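Local structure of vacuolar protein sorting-associated protein 54 (Mus musculus, 3N1B) at residues Glu23-Leu28 with Gln78-Arg83; Ser34-Leu39 with Ala86-His91; Ala47-Pro52 with Val112-Ala117; Lys59-Met64 with Gly121-Leu126. The protein is a subunit of the GARP complex, which probably acts in retrograde transport from endosomes to the trans-Golgi network, this chain being a C-terminal helical part. All blocks are in the same frame, centred on the assembly; numbering follows the deposited sequence.

Overall arrangement
The four contacts tie together an up-and-down bundle of four helices, 12-40, 52-68, 74-98 and 107-125. Contacts 1 and 2 lie along the same pair, helices 12-40 and 74-98, with centres about 14 Å apart; contact 1 is near the surface and contact 2 is buried. Contacts 3 and 4 both use helix 107-125 and are about 15 Å apart between centres. The extremes are contacts 1 and 3, on opposite sides of the chain's centre and about 25 Å apart. Contact 4 bridges inward: Met61 touches both Phe36 of contact 2 and Phe81 in segment 78-83 of contact 1. Contacts 2 and 3 meet where Tyr88 OH touches Val116 CG2 in segment 112-117.

Contact 1. Residues Glu23-Leu28 with Gln78-Arg83; sequences EISAKL and QMLFLR
Ser25 and Leu80 mark the closest backbone pairing here, with CA atoms 6.2 Å apart. The short helical segments 23-28 and 78-83 run in nearly the same direction, their axes 10.1 Å apart at closest and crossing at -27°, which places residues of helices 12-40 and 74-98 side by side over about one turn.

Leu80 is the buried side chain of the contact, and its two methyl branches do different work. CD1 lies 3.2 Å from Ser25 OG and also approaches that residue's carbonyl oxygen. CD2 instead meets CD1 of Leu28 at 4.1 Å, the two leucine side chains crossing at about a right angle. With Leu80 CG held opposite the backbone N (chi1 171°), the branched end is carried across to helix 12-40. Ile68 of helix 52-68 packs on both leucines, so this side of the contact faces the bundle interior.

On the other side comes Arg83. The bend at chi3 (57°) brings its guanidinium across to segment 23-28, where it meets Ser25 and Ala26 obliquely. NH2 stands 3.7 Å from Ala26 CA, and NH1 is 3.3 Å from Ser25 OG, where the angle is too poor for a hydrogen bond. The serine oxygen thus sits between a leucine methyl and an arginine nitrogen.

Chemically, the segments are joined mainly by van der Waals packing, with at most a weak charge-dipole attraction between Arg83 and Ser25 OG, since no hydrogen bond links them: a small leucine pair toward the interior, and a cationic group at the exposed margin of the contact, where it can remain hydrated while NH2 touches the backbone and CB of Ala26.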
loop_
_atom_site.group_PDB
_atom_site.type_symbol
_atom_site.label_atom_id
_atom_site.label_comp_id
_atom_site.label_asym_id
_atom_site.label_seq_id
_atom_site.Cartn_x
_atom_site.Cartn_y
_atom_site.Cartn_z
ATOM N N GLU A 23 -3.513 -4.561 -18.103
ATOM C CA GLU A 23 -4.324 -5.700 -17.689
ATOM C C GLU A 23 -3.617 -6.532 -16.625
ATOM O O GLU A 23 -4.249 -7.041 -15.700
ATOM C CB GLU A 23 -4.674 -6.565 -18.900
ATOM C CG GLU A 23 -5.733 -7.616 -18.630
ATOM C CD GLU A 23 -6.398 -8.105 -19.901
ATOM O OE1 GLU A 23 -5.877 -7.804 -20.997
ATOM O OE2 GLU A 23 -7.441 -8.786 -19.805
ATOM N N ILE A 24 -2.302 -6.671 -16.762
ATOM C CA ILE A 24 -1.498 -7.365 -15.763
ATOM C C ILE A 24 -1.496 -6.567 -14.463
ATOM O O ILE A 24 -1.469 -7.130 -13.369
ATOM C CB ILE A 24 -0.046 -7.575 -16.245
ATOM C CG1 ILE A 24 0.037 -8.768 -17.202
ATOM C CG2 ILE A 24 0.886 -7.794 -15.064
ATOM C CD1 ILE A 24 -0.696 -8.569 -18.512
ATOM N N SER A 25 -1.535 -5.245 -14.598
ATOM C CA SER A 25 -1.527 -4.351 -13.449
ATOM C C SER A 25 -2.788 -4.511 -12.602
ATOM O O SER A 25 -2.745 -4.391 -11.378
ATOM C CB SER A 25 -1.390 -2.900 -13.912
ATOM O OG SER A 25 -1.429 -2.006 -12.816
ATOM N N ALA A 26 -3.908 -4.788 -13.260
ATOM C CA ALA A 26 -5.193 -4.890 -12.577
ATOM C C ALA A 26 -5.293 -6.124 -11.682
ATOM O O ALA A 26 -5.825 -6.051 -10.576
ATOM C CB ALA A 26 -6.333 -4.868 -13.583
ATOM N N LYS A 27 -4.793 -7.260 -12.157
ATOM C CA LYS A 27 -4.862 -8.480 -11.360
ATOM C C LYS A 27 -3.685 -8.600 -10.396
ATOM O O LYS A 27 -3.595 -9.558 -9.630
ATOM C CB LYS A 27 -4.992 -9.729 -12.241
ATOM C CG LYS A 27 -3.852 -9.961 -13.215
ATOM C CD LYS A 27 -3.804 -11.419 -13.653
ATOM C CE LYS A 27 -5.174 -11.934 -14.075
ATOM N NZ LYS A 27 -5.540 -11.504 -15.454
ATOM N N LEU A 28 -2.786 -7.624 -10.439
ATOM C CA LEU A 28 -1.716 -7.535 -9.451
ATOM C C LEU A 28 -2.206 -6.765 -8.231
ATOM O O LEU A 28 -1.841 -7.075 -7.100
ATOM C CB LEU A 28 -0.480 -6.854 -10.039
ATOM C CG LEU A 28 0.405 -7.696 -10.964
ATOM C CD1 LEU A 28 1.522 -6.845 -11.546
ATOM C CD2 LEU A 28 0.973 -8.899 -10.224
ATOM N N GLN A 78 5.006 3.062 -11.029
ATOM C CA GLN A 78 4.532 4.133 -10.162
ATOM C C GLN A 78 3.008 4.134 -10.078
ATOM O O GLN A 78 2.438 4.232 -8.991
ATOM C CB GLN A 78 5.043 5.488 -10.658
ATOM C CG GLN A 78 6.553 5.651 -10.548
ATOM C CD GLN A 78 7.053 6.932 -11.189
ATOM O OE1 GLN A 78 6.307 7.626 -11.877
ATOM N NE2 GLN A 78 8.322 7.248 -10.965
HETATM N N MSE A 79 2.352 4.020 -11.229
HETATM C CA MSE A 79 0.896 3.954 -11.270
HETATM C C MSE A 79 0.382 2.721 -10.538
HETATM O O MSE A 79 -0.644 2.770 -9.859
HETATM C CB MSE A 79 0.398 3.946 -12.717
HETATM C CG MSE A 79 0.614 5.260 -13.447
HETATM SE SE MSE A 79 -0.067 6.783 -12.439
HETATM C CE MSE A 79 0.567 8.220 -13.593
ATOM N N LEU A 80 1.106 1.617 -10.682
ATOM C CA LEU A 80 0.719 0.353 -10.069
ATOM C C LEU A 80 0.720 0.428 -8.545
ATOM O O LEU A 80 -0.207 -0.050 -7.895
ATOM C CB LEU A 80 1.646 -0.768 -10.542
ATOM C CG LEU A 80 1.504 -2.118 -9.834
ATOM C CD1 LEU A 80 0.122 -2.717 -10.065
ATOM C CD2 LEU A 80 2.592 -3.074 -10.299
ATOM N N PHE A 81 1.761 1.031 -7.980
ATOM C CA PHE A 81 1.889 1.114 -6.527
ATOM C C PHE A 81 1.059 2.238 -5.908
ATOM O O PHE A 81 0.824 2.250 -4.699
ATOM C CB PHE A 81 3.359 1.207 -6.105
ATOM C CG PHE A 81 4.023 -0.130 -5.947
ATOM C CD1 PHE A 81 4.134 -0.718 -4.698
ATOM C CD2 PHE A 81 4.515 -0.811 -7.050
ATOM C CE1 PHE A 81 4.734 -1.954 -4.546
ATOM C CE2 PHE A 81 5.115 -2.048 -6.908
ATOM C CZ PHE A 81 5.227 -2.620 -5.654
ATOM N N LEU A 82 0.612 3.176 -6.736
ATOM C CA LEU A 82 -0.347 4.174 -6.283
ATOM C C LEU A 82 -1.697 3.504 -6.049
ATOM O O LEU A 82 -2.403 3.818 -5.090
ATOM C CB LEU A 82 -0.491 5.296 -7.314
ATOM C CG LEU A 82 0.550 6.416 -7.282
ATOM C CD1 LEU A 82 0.384 7.335 -8.484
ATOM C CD2 LEU A 82 0.446 7.199 -5.984
ATOM N N ARG A 83 -2.046 2.575 -6.934
ATOM C CA ARG A 83 -3.299 1.840 -6.825
ATOM C C ARG A 83 -3.237 0.830 -5.686
ATOM O O ARG A 83 -4.239 0.568 -5.022
ATOM C CB ARG A 83 -3.632 1.144 -8.145
ATOM C CG ARG A 83 -3.996 2.098 -9.274
ATOM C CD ARG A 83 -4.153 1.353 -10.590
ATOM N NE ARG A 83 -5.154 0.295 -10.499
ATOM C CZ ARG A 83 -5.265 -0.705 -11.367
ATOM N NH1 ARG A 83 -4.430 -0.790 -12.394
ATOM N NH2 ARG A 83 -6.209 -1.622 -11.207
#

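Contact 2. Residues Ser34-Leu39 with Ala86-His91; sequences SLFDKL and ASYKLH
Phe36 faces Tyr88 and Asp37 faces His91, with CA separations of 6.2 and 6.1 Å, where segments 34-39 and 86-91 run nearly parallel (23° between directions) and their short axes approach to 9.3 Å. These are the first and third helices of an up-and-down four-helix bundle, and the contact belongs to its buried core.

The central element is a T-shaped aromatic pair. The edge of the Tyr88 ring is directed at the face of Phe36, with planes at 73° and centroids 5.8 Å apart. Tyr88 CB adds a CH-pi contact, lying over the same phenylalanine ring toward its rim and 3.8 Å from CE2. Further into the bundle, Tyr88 stacks on Tyr119 of helix 107-125 and touches Phe54 of helix 52-68, so the edge-to-face pair continues into the other two helices.

The second element is His91, whose imidazole is sandwiched. Asp37 CB lies over one face, 4.1 Å from the ring centroid, and Leu90 CD1 covers the opposite face. His91 CG points away from its carbonyl carbon (chi1 -67°), which swings the ring across toward helix 12-40. The Asp37 carboxylate inclines only modestly to the ring, and its OD1 remains 4.2 Å from His91 ND1.

Polar anchoring comes from Asp33, one turn before Asp37: its OD1 is hydrogen-bonded to both His91 NE2 and Ser87 OG, which fixes the rotation of the imidazole. The two carboxylates, Asp33 bonded and Asp37 nearby, would probably favour the protonated imidazole. That same Ser87 OG lies at the edge of the Phe36 ring, near its plane and 3.4 Å from CD2.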
loop_
_atom_site.group_PDB
_atom_site.type_symbol
_atom_site.label_atom_id
_atom_site.label_comp_id
_atom_site.label_asym_id
_atom_site.label_seq_id
_atom_site.Cartn_x
_atom_site.Cartn_y
_atom_site.Cartn_z
ATOM N N SER A 34 -6.756 -8.329 -1.876
ATOM C CA SER A 34 -7.159 -9.518 -1.140
ATOM C C SER A 34 -6.281 -9.704 0.093
ATOM O O SER A 34 -6.773 -10.018 1.176
ATOM C CB SER A 34 -7.076 -10.756 -2.035
ATOM O OG SER A 34 -7.940 -10.639 -3.152
ATOM N N LEU A 35 -4.980 -9.502 -0.082
ATOM C CA LEU A 35 -4.032 -9.637 1.017
ATOM C C LEU A 35 -4.313 -8.619 2.116
ATOM O O LEU A 35 -4.286 -8.950 3.302
ATOM C CB LEU A 35 -2.597 -9.478 0.508
ATOM C CG LEU A 35 -1.489 -9.646 1.553
ATOM C CD1 LEU A 35 -1.534 -11.041 2.158
ATOM C CD2 LEU A 35 -0.124 -9.364 0.945
ATOM N N PHE A 36 -4.588 -7.382 1.716
ATOM C CA PHE A 36 -4.866 -6.314 2.670
ATOM C C PHE A 36 -6.150 -6.580 3.446
ATOM O O PHE A 36 -6.194 -6.402 4.663
ATOM C CB PHE A 36 -4.951 -4.958 1.964
ATOM C CG PHE A 36 -3.660 -4.519 1.337
ATOM C CD1 PHE A 36 -2.447 -4.832 1.926
ATOM C CD2 PHE A 36 -3.658 -3.777 0.167
ATOM C CE1 PHE A 36 -1.256 -4.426 1.353
ATOM C CE2 PHE A 36 -2.471 -3.366 -0.409
ATOM C CZ PHE A 36 -1.269 -3.691 0.186
ATOM N N ASP A 37 -7.191 -7.001 2.737
ATOM C CA ASP A 37 -8.465 -7.321 3.369
ATOM C C ASP A 37 -8.263 -8.395 4.434
ATOM O O ASP A 37 -8.740 -8.265 5.559
ATOM C CB ASP A 37 -9.478 -7.792 2.323
ATOM C CG ASP A 37 -10.905 -7.778 2.844
ATOM O OD1 ASP A 37 -11.090 -7.635 4.070
ATOM O OD2 ASP A 37 -11.840 -7.905 2.024
ATOM N N LYS A 38 -7.541 -9.448 4.070
ATOM C CA LYS A 38 -7.254 -10.544 4.986
ATOM C C LYS A 38 -6.557 -10.069 6.259
ATOM O O LYS A 38 -6.981 -10.393 7.369
ATOM C CB LYS A 38 -6.397 -11.600 4.284
ATOM C CG LYS A 38 -5.757 -12.612 5.217
ATOM C CD LYS A 38 -4.849 -13.564 4.451
ATOM C CE LYS A 38 -4.091 -14.489 5.392
ATOM N NZ LYS A 38 -3.129 -13.746 6.252
ATOM N N LEU A 39 -5.488 -9.296 6.090
ATOM C CA LEU A 39 -4.654 -8.879 7.214
ATOM C C LEU A 39 -5.276 -7.761 8.045
ATOM O O LEU A 39 -5.443 -7.897 9.258
ATOM C CB LEU A 39 -3.270 -8.451 6.718
ATOM C CG LEU A 39 -2.389 -9.556 6.129
ATOM C CD1 LEU A 39 -1.088 -8.979 5.591
ATOM C CD2 LEU A 39 -2.116 -10.636 7.168
ATOM N N ALA A 86 -3.667 2.825 -2.634
ATOM C CA ALA A 86 -5.066 3.236 -2.538
ATOM C C ALA A 86 -5.911 2.150 -1.887
ATOM O O ALA A 86 -6.801 2.438 -1.085
ATOM C CB ALA A 86 -5.619 3.588 -3.915
ATOM N N SER A 87 -5.631 0.901 -2.244
ATOM C CA SER A 87 -6.315 -0.241 -1.649
ATOM C C SER A 87 -5.919 -0.388 -0.186
ATOM O O SER A 87 -6.756 -0.671 0.670
ATOM C CB SER A 87 -5.980 -1.525 -2.412
ATOM O OG SER A 87 -6.285 -2.670 -1.634
ATOM N N TYR A 88 -4.633 -0.198 0.089
ATOM C CA TYR A 88 -4.119 -0.264 1.451
ATOM C C TYR A 88 -4.834 0.742 2.348
ATOM O O TYR A 88 -5.262 0.407 3.453
ATOM C CB TYR A 88 -2.610 -0.010 1.461
ATOM C CG TYR A 88 -2.038 0.282 2.828
ATOM C CD1 TYR A 88 -1.765 1.587 3.220
ATOM C CD2 TYR A 88 -1.765 -0.742 3.724
ATOM C CE1 TYR A 88 -1.238 1.863 4.465
ATOM C CE2 TYR A 88 -1.240 -0.476 4.973
ATOM C CZ TYR A 88 -0.977 0.829 5.338
ATOM O OH TYR A 88 -0.454 1.102 6.580
ATOM N N LYS A 89 -4.958 1.972 1.866
ATOM C CA LYS A 89 -5.627 3.025 2.621
ATOM C C LYS A 89 -7.116 2.734 2.775
ATOM O O LYS A 89 -7.708 3.030 3.811
ATOM C CB LYS A 89 -5.426 4.383 1.948
ATOM C CG LYS A 89 -3.993 4.896 1.997
ATOM C CD LYS A 89 -3.904 6.315 1.454
ATOM C CE LYS A 89 -4.495 6.408 0.053
ATOM N NZ LYS A 89 -4.368 7.778 -0.512
ATOM N N LEU A 90 -7.712 2.154 1.739
ATOM C CA LEU A 90 -9.125 1.798 1.768
ATOM C C LEU A 90 -9.419 0.864 2.938
ATOM O O LEU A 90 -10.280 1.145 3.772
ATOM C CB LEU A 90 -9.535 1.142 0.444
ATOM C CG LEU A 90 -11.011 0.800 0.194
ATOM C CD1 LEU A 90 -11.473 -0.398 1.022
ATOM C CD2 LEU A 90 -11.898 2.011 0.451
ATOM N N HIS A 91 -8.692 -0.247 2.996
ATOM C CA HIS A 91 -8.916 -1.258 4.023
ATOM C C HIS A 91 -8.480 -0.796 5.409
ATOM O O HIS A 91 -9.155 -1.070 6.403
ATOM C CB HIS A 91 -8.217 -2.567 3.650
ATOM C CG HIS A 91 -8.799 -3.237 2.445
ATOM N ND1 HIS A 91 -10.028 -3.860 2.463
ATOM C CD2 HIS A 91 -8.321 -3.384 1.186
ATOM C CE1 HIS A 91 -10.284 -4.361 1.267
ATOM N NE2 HIS A 91 -9.264 -4.085 0.475
#

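Contact 3. Residues Ala47-Pro52 with Val112-Ala117; sequences APVPSP and VTADVA
Ser51 and Asp115 carry the hydrogen bonding of this contact between the loop 47-52 and helix 107-125. The Asp115 carboxylate receives Ser51 twice. OD1 accepts the backbone N of Ser51 at 2.9 Å, the N-H...O angle being 160°, on the syn side but 21° out of the carboxylate plane. OD2 accepts Ser51 OG at 2.7 Å through its syn lone pair; OG lies between its own backbone N and carbonyl carbon (chi1 67°), which brings it to the carboxylate on the same side as Ser51 N. Two bonds to one residue hold the carboxylate against rotation. The serine oxygen has a further task as N-cap of helix 52-68, meeting the N of Phe54, and OD2 of Asp115 is also bonded to Tyr43 OH. A buried carboxylate is thereby gripped by three donors, which would be expected to stabilise its negative charge.

The apolar part is smaller: Val49 CG2 meets Ala114 CB at 4.0 Å. Val49 sets one methyl on each of two successive helix residues, and the other, CG1, joins close C...O packing round Asp115 OD1 at 3.8 Å, where Pro50 CA lies 3.2 Å from the same oxygen. A cis peptide bond precedes Pro50, and probably helps set the turn that presents Ser51 N to the helix.

In the fold, the loop joins helix 12-40 to helix 52-68, and Asp115 pins its last residues just where the second helix starts. One residue on, Val116 packs against Phe54 of that helix and against Tyr88 and Leu92 of helix 74-98.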
loop_
_atom_site.group_PDB
_atom_site.type_symbol
_atom_site.label_atom_id
_atom_site.label_comp_id
_atom_site.label_asym_id
_atom_site.label_seq_id
_atom_site.Cartn_x
_atom_site.Cartn_y
_atom_site.Cartn_z
ATOM N N ALA A 47 1.593 -2.198 20.721
ATOM C CA ALA A 47 3.045 -2.158 20.593
ATOM C C ALA A 47 3.613 -3.566 20.437
ATOM O O ALA A 47 2.973 -4.543 20.825
ATOM C CB ALA A 47 3.659 -1.461 21.800
ATOM N N PRO A 48 4.823 -3.678 19.867
ATOM C CA PRO A 48 5.640 -2.566 19.373
ATOM C C PRO A 48 5.281 -2.181 17.942
ATOM O O PRO A 48 4.314 -2.697 17.380
ATOM C CB PRO A 48 7.068 -3.137 19.404
ATOM C CG PRO A 48 6.956 -4.515 20.040
ATOM C CD PRO A 48 5.555 -4.950 19.800
ATOM N N VAL A 49 6.066 -1.278 17.365
ATOM C CA VAL A 49 5.892 -0.876 15.976
ATOM C C VAL A 49 7.246 -0.806 15.280
ATOM O O VAL A 49 8.224 -0.344 15.864
ATOM C CB VAL A 49 5.177 0.486 15.862
ATOM C CG1 VAL A 49 3.692 0.334 16.166
ATOM C CG2 VAL A 49 5.819 1.506 16.791
ATOM N N PRO A 50 7.309 -1.263 14.021
ATOM C CA PRO A 50 6.195 -1.793 13.223
ATOM C C PRO A 50 5.574 -3.054 13.815
ATOM O O PRO A 50 6.289 -3.932 14.302
ATOM C CB PRO A 50 6.868 -2.134 11.886
ATOM C CG PRO A 50 8.316 -2.308 12.239
ATOM C CD PRO A 50 8.547 -1.217 13.227
ATOM N N SER A 51 4.249 -3.134 13.767
ATOM C CA SER A 51 3.531 -4.317 14.218
ATOM C C SER A 51 3.815 -5.483 13.276
ATOM O O SER A 51 4.278 -5.278 12.154
ATOM C CB SER A 51 2.028 -4.036 14.262
ATOM O OG SER A 51 1.510 -3.838 12.958
ATOM N N PRO A 52 3.545 -6.715 13.731
ATOM C CA PRO A 52 3.741 -7.894 12.878
ATOM C C PRO A 52 2.910 -7.801 11.600
ATOM O O PRO A 52 3.358 -8.219 10.531
ATOM C CB PRO A 52 3.236 -9.047 13.754
ATOM C CG PRO A 52 3.371 -8.549 15.155
ATOM C CD PRO A 52 3.092 -7.077 15.085
ATOM N N VAL A 112 -0.928 3.735 15.499
ATOM C CA VAL A 112 -1.279 3.575 14.095
ATOM C C VAL A 112 -0.468 4.530 13.225
ATOM O O VAL A 112 0.028 4.149 12.168
ATOM C CB VAL A 112 -2.779 3.829 13.855
ATOM C CG1 VAL A 112 -3.112 3.683 12.377
ATOM C CG2 VAL A 112 -3.614 2.878 14.691
ATOM N N THR A 113 -0.337 5.773 13.682
ATOM C CA THR A 113 0.420 6.785 12.953
ATOM C C THR A 113 1.889 6.392 12.819
ATOM O O THR A 113 2.534 6.692 11.815
ATOM C CB THR A 113 0.325 8.160 13.637
ATOM O OG1 THR A 113 -1.053 8.533 13.772
ATOM C CG2 THR A 113 1.058 9.219 12.822
ATOM N N ALA A 114 2.411 5.715 13.838
ATOM C CA ALA A 114 3.792 5.245 13.818
ATOM C C ALA A 114 3.931 4.047 12.885
ATOM O O ALA A 114 4.905 3.929 12.144
ATOM C CB ALA A 114 4.250 4.880 15.225
ATOM N N ASP A 115 2.946 3.156 12.933
ATOM C CA ASP A 115 2.935 1.979 12.078
ATOM C C ASP A 115 2.861 2.407 10.613
ATOM O O ASP A 115 3.580 1.884 9.759
ATOM C CB ASP A 115 1.747 1.086 12.437
ATOM C CG ASP A 115 2.137 -0.370 12.584
ATOM O OD1 ASP A 115 3.343 -0.677 12.480
ATOM O OD2 ASP A 115 1.239 -1.205 12.811
ATOM N N VAL A 116 1.995 3.374 10.335
ATOM C CA VAL A 116 1.859 3.921 8.993
ATOM C C VAL A 116 3.153 4.595 8.544
ATOM O O VAL A 116 3.561 4.473 7.389
ATOM C CB VAL A 116 0.700 4.935 8.921
ATOM C CG1 VAL A 116 0.775 5.743 7.638
ATOM C CG2 VAL A 116 -0.638 4.220 9.039
ATOM N N ALA A 117 3.798 5.304 9.465
ATOM C CA ALA A 117 5.052 5.986 9.168
ATOM C C ALA A 117 6.109 5.003 8.670
ATOM O O ALA A 117 6.889 5.318 7.772
ATOM C CB ALA A 117 5.555 6.738 10.394
#

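Contact 4. Residues Lys59-Met64 with Gly121-Leu126; sequences KQMTKM and GNLQAL
This is a mixed contact, part apolar packing and part water bridge, between helix 52-68 and the C-terminal end of helix 107-125. The segments run in roughly the same direction, and Met61 and Leu123 have CA atoms 7.8 Å apart, so side chains rather than backbones fill the gap.

On the buried side, Met61, present as selenomethionine, extends toward Leu123 and bends at its last torsion (chi3 58°), setting the terminal CE 3.7 Å from Leu123 CD1. The two chains approach obliquely, methyl to methyl. Phe81 of helix 74-98 touches both residues, and Phe36 of helix 12-40 also packs on Met61, so this end of the contact belongs to the common core. Leu126, just beyond the helix, turns back, with CD1 4.2 Å from the Met61 carbonyl O.

Toward the solvent side lies the polar pair. Thr62 OG1 and Asn122 OD1 are 3.6 Å apart and are joined through one water, which donates to each at 2.6 Å. Asn122 CG is swung opposite its backbone N (chi1 174°), aiming the amide at Thr62. The threonine oxygen is also hydrogen-bonded to the carbonyl of Cys58 one turn back, which orients it for the water.

Chemically, the water donates one proton to each oxygen, so two acceptors can face each other at this distance; beside it the Met61-Leu123 packing adds an apolar component, and within these segments the polar link passes through water.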
loop_
_atom_site.group_PDB
_atom_site.type_symbol
_atom_site.label_atom_id
_atom_site.label_comp_id
_atom_site.label_asym_id
_atom_site.label_seq_id
_atom_site.Cartn_x
_atom_site.Cartn_y
_atom_site.Cartn_z
ATOM N N LYS A 59 6.891 -6.319 3.734
ATOM C CA LYS A 59 7.704 -7.381 3.157
ATOM C C LYS A 59 7.073 -7.908 1.870
ATOM O O LYS A 59 7.776 -8.307 0.944
ATOM C CB LYS A 59 7.892 -8.522 4.160
ATOM C CG LYS A 59 8.883 -9.581 3.707
ATOM C CD LYS A 59 8.843 -10.806 4.608
ATOM C CE LYS A 59 9.709 -11.925 4.049
ATOM N NZ LYS A 59 9.487 -13.213 4.761
ATOM N N GLN A 60 5.745 -7.895 1.816
ATOM C CA GLN A 60 5.020 -8.377 0.642
ATOM C C GLN A 60 5.099 -7.394 -0.521
ATOM O O GLN A 60 5.275 -7.792 -1.672
ATOM C CB GLN A 60 3.557 -8.664 0.987
ATOM C CG GLN A 60 3.367 -9.715 2.065
ATOM C CD GLN A 60 4.111 -11.001 1.767
ATOM O OE1 GLN A 60 4.399 -11.314 0.610
ATOM N NE2 GLN A 60 4.426 -11.757 2.811
HETATM N N MSE A 61 4.964 -6.108 -0.217
HETATM C CA MSE A 61 5.058 -5.074 -1.238
HETATM C C MSE A 61 6.486 -4.961 -1.759
HETATM O O MSE A 61 6.707 -4.619 -2.920
HETATM C CB MSE A 61 4.579 -3.735 -0.680
HETATM C CG MSE A 61 3.136 -3.769 -0.207
HETATM SE SE MSE A 61 2.518 -2.049 0.452
HETATM C CE MSE A 61 2.844 -0.973 -1.148
ATOM N N THR A 62 7.452 -5.241 -0.890
ATOM C CA THR A 62 8.853 -5.255 -1.286
ATOM C C THR A 62 9.098 -6.384 -2.278
ATOM O O THR A 62 9.789 -6.204 -3.278
ATOM C CB THR A 62 9.779 -5.446 -0.074
ATOM O OG1 THR A 62 9.613 -4.348 0.830
ATOM C CG2 THR A 62 11.231 -5.521 -0.519
ATOM N N LYS A 63 8.520 -7.548 -1.994
ATOM C CA LYS A 63 8.660 -8.709 -2.866
ATOM C C LYS A 63 8.032 -8.474 -4.238
ATOM O O LYS A 63 8.633 -8.792 -5.262
ATOM C CB LYS A 63 8.060 -9.959 -2.213
ATOM C CG LYS A 63 8.812 -10.440 -0.978
ATOM C CD LYS A 63 10.274 -10.735 -1.290
ATOM C CE LYS A 63 10.411 -11.931 -2.222
ATOM N NZ LYS A 63 11.836 -12.226 -2.547
HETATM N N MSE A 64 6.824 -7.918 -4.259
HETATM C CA MSE A 64 6.159 -7.637 -5.528
HETATM C C MSE A 64 6.906 -6.587 -6.344
HETATM O O MSE A 64 7.030 -6.713 -7.560
HETATM C CB MSE A 64 4.705 -7.205 -5.322
HETATM C CG MSE A 64 4.000 -6.886 -6.633
HETATM SE SE MSE A 64 2.136 -6.345 -6.473
HETATM C CE MSE A 64 1.326 -8.102 -6.220
ATOM N N GLY A 121 7.720 4.932 4.958
ATOM C CA GLY A 121 9.170 4.956 4.951
ATOM C C GLY A 121 9.708 3.862 4.050
ATOM O O GLY A 121 10.642 4.075 3.278
ATOM N N ASN A 122 9.100 2.684 4.148
ATOM C CA ASN A 122 9.479 1.541 3.324
ATOM C C ASN A 122 9.104 1.730 1.856
ATOM O O ASN A 122 9.935 1.558 0.965
ATOM C CB ASN A 122 8.818 0.268 3.858
ATOM C CG ASN A 122 9.056 -0.929 2.962
ATOM O OD1 ASN A 122 10.177 -1.423 2.853
ATOM N ND2 ASN A 122 7.998 -1.404 2.317
ATOM N N LEU A 123 7.844 2.082 1.616
ATOM C CA LEU A 123 7.327 2.258 0.263
ATOM C C LEU A 123 8.098 3.324 -0.510
ATOM O O LEU A 123 8.375 3.167 -1.699
ATOM C CB LEU A 123 5.841 2.625 0.316
ATOM C CG LEU A 123 5.134 2.887 -1.014
ATOM C CD1 LEU A 123 5.244 1.675 -1.933
ATOM C CD2 LEU A 123 3.676 3.264 -0.782
ATOM N N GLN A 124 8.446 4.406 0.176
ATOM C CA GLN A 124 9.134 5.532 -0.448
ATOM C C GLN A 124 10.591 5.215 -0.797
ATOM O O GLN A 124 11.207 5.903 -1.612
ATOM C CB GLN A 124 9.034 6.764 0.457
ATOM C CG GLN A 124 10.080 7.831 0.212
ATOM C CD GLN A 124 11.283 7.699 1.128
ATOM O OE1 GLN A 124 12.091 8.620 1.237
ATOM N NE2 GLN A 124 11.404 6.554 1.796
ATOM N N ALA A 125 11.131 4.163 -0.189
ATOM C CA ALA A 125 12.512 3.764 -0.437
ATOM C C ALA A 125 12.632 2.849 -1.652
ATOM O O ALA A 125 13.727 2.627 -2.169
ATOM C CB ALA A 125 13.099 3.092 0.790
ATOM N N LEU A 126 11.503 2.312 -2.103
ATOM C CA LEU A 126 11.492 1.461 -3.286
ATOM C C LEU A 126 11.777 2.281 -4.543
ATOM O O LEU A 126 11.202 3.349 -4.742
ATOM C CB LEU A 126 10.157 0.721 -3.405
ATOM C CG LEU A 126 9.870 -0.279 -2.282
ATOM C CD1 LEU A 126 8.459 -0.838 -2.395
ATOM C CD2 LEU A 126 10.898 -1.401 -2.294
HETATM O O HOH W 1 11.609 -2.613 0.975
#